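Long-range contact in putative glycosyltransferase (Mannosyltransferase) involved in glycosylating the PBCV-1 major capsid protein (Paramecium bursaria Chlorella virus 1, PDB 2P6W), which probably transfers a sugar from a nucleotide-sugar donor in a metal-dependent reaction during glycosylation of the viral major capsid protein, this chain being its N-terminal domain: residues Y175-I180 / A191-M196. Residues are numbered along the deposited sequence; the frame is centred on the assembly and turned at random.
Sequences YTLNCI and ALFVHM. With MN (manganese (II) ion), chain B.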
ATOM      1  N   TYR A 175      -7.912  10.780  -3.544  1.00 21.46           N
ATOM      2  CA  TYR A 175      -7.464  12.121  -3.135  1.00 21.99           C
ATOM      3  C   TYR A 175      -6.938  12.214  -1.717  1.00 22.18           C
ATOM      4  O   TYR A 175      -6.062  13.037  -1.453  1.00 22.26           O
ATOM      5  CB  TYR A 175      -8.542  13.185  -3.372  1.00 22.52           C
ATOM      6  CG  TYR A 175      -9.138  13.087  -4.746  1.00 22.25           C
ATOM      7  CD1 TYR A 175      -8.318  13.029  -5.886  1.00 23.41           C
ATOM      8  CD2 TYR A 175     -10.521  12.990  -4.916  1.00 21.10           C
ATOM      9  CE1 TYR A 175      -8.879  12.910  -7.163  1.00 23.70           C
ATOM     10  CE2 TYR A 175     -11.084  12.878  -6.180  1.00 23.82           C
ATOM     11  CZ  TYR A 175     -10.257  12.840  -7.301  1.00 23.28           C
ATOM     12  OH  TYR A 175     -10.811  12.709  -8.566  1.00 25.26           O
ATOM     13  N   THR A 176      -7.461  11.373  -0.829  1.00 21.85           N
ATOM     14  CA  THR A 176      -6.992  11.374   0.554  1.00 21.85           C
ATOM     15  C   THR A 176      -6.159  10.148   0.916  1.00 21.21           C
ATOM     16  O   THR A 176      -5.294  10.250   1.798  1.00 21.44           O
ATOM     17  CB  THR A 176      -8.139  11.474   1.565  1.00 22.26           C
ATOM     18  OG1 THR A 176      -9.033  10.375   1.377  1.00 23.00           O
ATOM     19  CG2 THR A 176      -8.894  12.806   1.399  1.00 21.07           C
ATOM     20  N   LEU A 177      -6.426   9.003   0.275  1.00 20.42           N
ATOM     21  CA  LEU A 177      -5.782   7.750   0.692  1.00 20.62           C
ATOM     22  C   LEU A 177      -4.678   7.198  -0.231  1.00 19.90           C
ATOM     23  O   LEU A 177      -3.955   6.282   0.148  1.00 20.20           O
ATOM     24  CB  LEU A 177      -6.816   6.663   1.000  1.00 20.26           C
ATOM     25  CG  LEU A 177      -7.686   7.008   2.224  1.00 21.67           C
ATOM     26  CD1 LEU A 177      -8.917   6.139   2.266  1.00 23.58           C
ATOM     27  CD2 LEU A 177      -6.914   6.888   3.556  1.00 22.93           C
ATOM     28  N   ASN A 178      -4.564   7.742  -1.435  1.00 19.49           N
ATOM     29  CA  ASN A 178      -3.437   7.381  -2.301  1.00 19.89           C
ATOM     30  C   ASN A 178      -3.124   8.620  -3.124  1.00 20.40           C
ATOM     31  O   ASN A 178      -3.270   8.644  -4.346  1.00 19.96           O
ATOM     32  CB  ASN A 178      -3.770   6.167  -3.169  1.00 20.92           C
ATOM     33  CG  ASN A 178      -2.544   5.587  -3.869  1.00 19.44           C
ATOM     34  OD1 ASN A 178      -1.460   6.190  -3.882  1.00 20.19           O
ATOM     35  ND2 ASN A 178      -2.702   4.386  -4.446  1.00 22.02           N
ATOM     36  N   CYS A 179      -2.739   9.677  -2.407  1.00 19.83           N
ATOM     37  CA  CYS A 179      -2.637  10.989  -3.019  1.00 20.65           C
ATOM     38  C   CYS A 179      -1.283  11.173  -3.688  1.00 21.01           C
ATOM     39  O   CYS A 179      -0.309  11.639  -3.076  1.00 21.73           O
ATOM     40  CB  CYS A 179      -2.922  12.079  -1.980  1.00 19.58           C
ATOM     41  SG  CYS A 179      -3.032  13.691  -2.778  1.00 22.67           S
ATOM     42  N   ILE A 180      -1.226  10.759  -4.955  1.00 21.84           N
ATOM     43  CA  ILE A 180      -0.017  10.865  -5.767  1.00 22.33           C
ATOM     44  C   ILE A 180       0.411  12.330  -5.882  1.00 22.75           C
ATOM     45  O   ILE A 180      -0.378  13.191  -6.291  1.00 22.32           O
ATOM     46  CB  ILE A 180      -0.243  10.218  -7.155  1.00 22.21           C
ATOM     47  CG1 ILE A 180      -0.454   8.699  -7.003  1.00 22.47           C
ATOM     48  CG2 ILE A 180       0.926  10.515  -8.090  1.00 22.42           C
ATOM     49  CD1 ILE A 180      -0.898   7.997  -8.277  1.00 23.87           C
ATOM     50  N   ALA A 191      -4.572  15.364   2.448  1.00 24.09           N
ATOM     51  CA  ALA A 191      -4.526  13.905   2.347  1.00 23.17           C
ATOM     52  C   ALA A 191      -4.177  13.265   3.688  1.00 22.53           C
ATOM     53  O   ALA A 191      -3.671  13.937   4.584  1.00 23.41           O
ATOM     54  CB  ALA A 191      -3.504  13.488   1.285  1.00 23.52           C
ATOM     55  N   LEU A 192      -4.449  11.970   3.819  1.00 21.67           N
ATOM     56  CA  LEU A 192      -3.878  11.187   4.900  1.00 21.21           C
ATOM     57  C   LEU A 192      -2.593  10.537   4.384  1.00 21.02           C
ATOM     58  O   LEU A 192      -1.530  10.732   4.970  1.00 21.86           O
ATOM     59  CB  LEU A 192      -4.842  10.104   5.377  1.00 20.99           C
ATOM     60  CG  LEU A 192      -4.265   9.179   6.460  1.00 21.09           C
ATOM     61  CD1 LEU A 192      -3.850   9.975   7.720  1.00 21.05           C
ATOM     62  CD2 LEU A 192      -5.324   8.086   6.786  1.00 21.10           C
ATOM     63  N   PHE A 193      -2.708   9.759   3.299  1.00 20.38           N
ATOM     64  CA  PHE A 193      -1.541   9.078   2.697  1.00 21.51           C
ATOM     65  C   PHE A 193      -1.086   9.772   1.414  1.00 21.32           C
ATOM     66  O   PHE A 193      -1.847   9.893   0.456  1.00 21.57           O
ATOM     67  CB  PHE A 193      -1.871   7.601   2.410  1.00 20.96           C
ATOM     68  CG  PHE A 193      -2.208   6.815   3.649  1.00 20.93           C
ATOM     69  CD1 PHE A 193      -1.392   6.894   4.772  1.00 22.35           C
ATOM     70  CD2 PHE A 193      -3.344   6.006   3.697  1.00 19.11           C
ATOM     71  CE1 PHE A 193      -1.686   6.172   5.937  1.00 22.89           C
ATOM     72  CE2 PHE A 193      -3.641   5.289   4.837  1.00 19.88           C
ATOM     73  CZ  PHE A 193      -2.812   5.377   5.967  1.00 21.35           C
ATOM     74  N   VAL A 194       0.163  10.237   1.424  1.00 22.13           N
ATOM     75  CA  VAL A 194       0.722  10.970   0.307  1.00 22.32           C
ATOM     76  C   VAL A 194       1.703  10.039  -0.418  1.00 22.49           C
ATOM     77  O   VAL A 194       2.572   9.435   0.205  1.00 22.51           O
ATOM     78  CB  VAL A 194       1.445  12.246   0.783  1.00 22.88           C
ATOM     79  CG1 VAL A 194       2.073  12.976  -0.402  1.00 23.57           C
ATOM     80  CG2 VAL A 194       0.476  13.168   1.533  1.00 23.90           C
ATOM     81  N   HIS A 195       1.578   9.920  -1.734  1.00 21.71           N
ATOM     82  CA  HIS A 195       2.302   8.878  -2.444  1.00 21.47           C
ATOM     83  C   HIS A 195       3.311   9.494  -3.430  1.00 20.85           C
ATOM     84  O   HIS A 195       2.925  10.143  -4.387  1.00 20.66           O
ATOM     85  CB  HIS A 195       1.295   7.960  -3.144  1.00 21.33           C
ATOM     86  CG  HIS A 195       1.908   6.817  -3.894  1.00 21.72           C
ATOM     87  ND1 HIS A 195       1.150   5.931  -4.639  1.00 20.37           N
ATOM     88  CD2 HIS A 195       3.196   6.402  -4.007  1.00 21.94           C
ATOM     89  CE1 HIS A 195       1.950   5.021  -5.177  1.00 21.70           C
ATOM     90  NE2 HIS A 195       3.196   5.288  -4.817  1.00 22.57           N
ATOM     91  N   MET A 196       4.598   9.344  -3.138  1.00 20.61           N
ATOM     92  CA  MET A 196       5.648   9.873  -4.021  1.00 21.07           C
ATOM     93  C   MET A 196       5.899   8.932  -5.201  1.00 22.02           C
ATOM     94  O   MET A 196       6.999   8.405  -5.379  1.00 23.11           O
ATOM     95  CB  MET A 196       6.938  10.111  -3.221  1.00 21.10           C
ATOM     96  CG  MET A 196       6.795  11.074  -2.039  1.00 21.99           C
ATOM     97  SD  MET A 196       8.364  11.211  -1.129  1.00 21.82           S
ATOM     98  CE  MET A 196       8.528   9.537  -0.496  1.00 22.66           C
TER
HETATM   99 MN    MN B 214       4.889   3.719  -5.026  1.00 22.11          MN
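Asn178 and His195 each carry CG anti to the backbone N (chi1 -168° and -179°), which lays amide and imidazole side by side, pointing the same way, within the manganese site of a GT-A-type glycosyltransferase domain. His195 ND1 donates to Asn178 OD1 at 2.7 Å, meeting a lone pair in the carbonyl plane. Amide and ring planes are turned 23° apart. A histidine suits this place because its two nitrogens can work at once: with its ND1-H turned to the amide oxygen, NE2 is left to bind manganese at 2.3 Å, and the hydrogen bond to this second-shell asparagine and the metal bond together fix the rotation of the ring. Asparagine, an uncharged group with both an acceptor and a donor, is itself steadied through ND2 by Asn121 OD1. Asp80 and Asp82, the DxD pair, bind the same metal.

The backbones pair in a short parallel ladder, Cys179 with Val194 and Ile180 with His195; strand 83-85, next to the DxD pair, flanks 193-195 on the other side. Cys179 N donates to Phe193 O, and Cys179 O accepts from His195 N in a nearly straight bond. Ahead of the ladder, Thr176 O accepts from both Leu192 N and Phe193 N, tying the loop down where the strands begin to pair. The small side chains of Cys179 and Ala191 meet directly, CB to CB at 3.6 Å. On the side of Asn178 and His195, branched Leu177 supplies buried apolar packing, its CD2 lying 3.7 Å from Phe193 CD2 and 3.8 Å from Leu192 CD2. Leu192 CG in turn covers one face of the Phe193 ring, while Leu177 O, a buried carbonyl oxygen without a hydrogen-bonding partner, lies at the ring's edge, 3.3 Å from Phe193 CB.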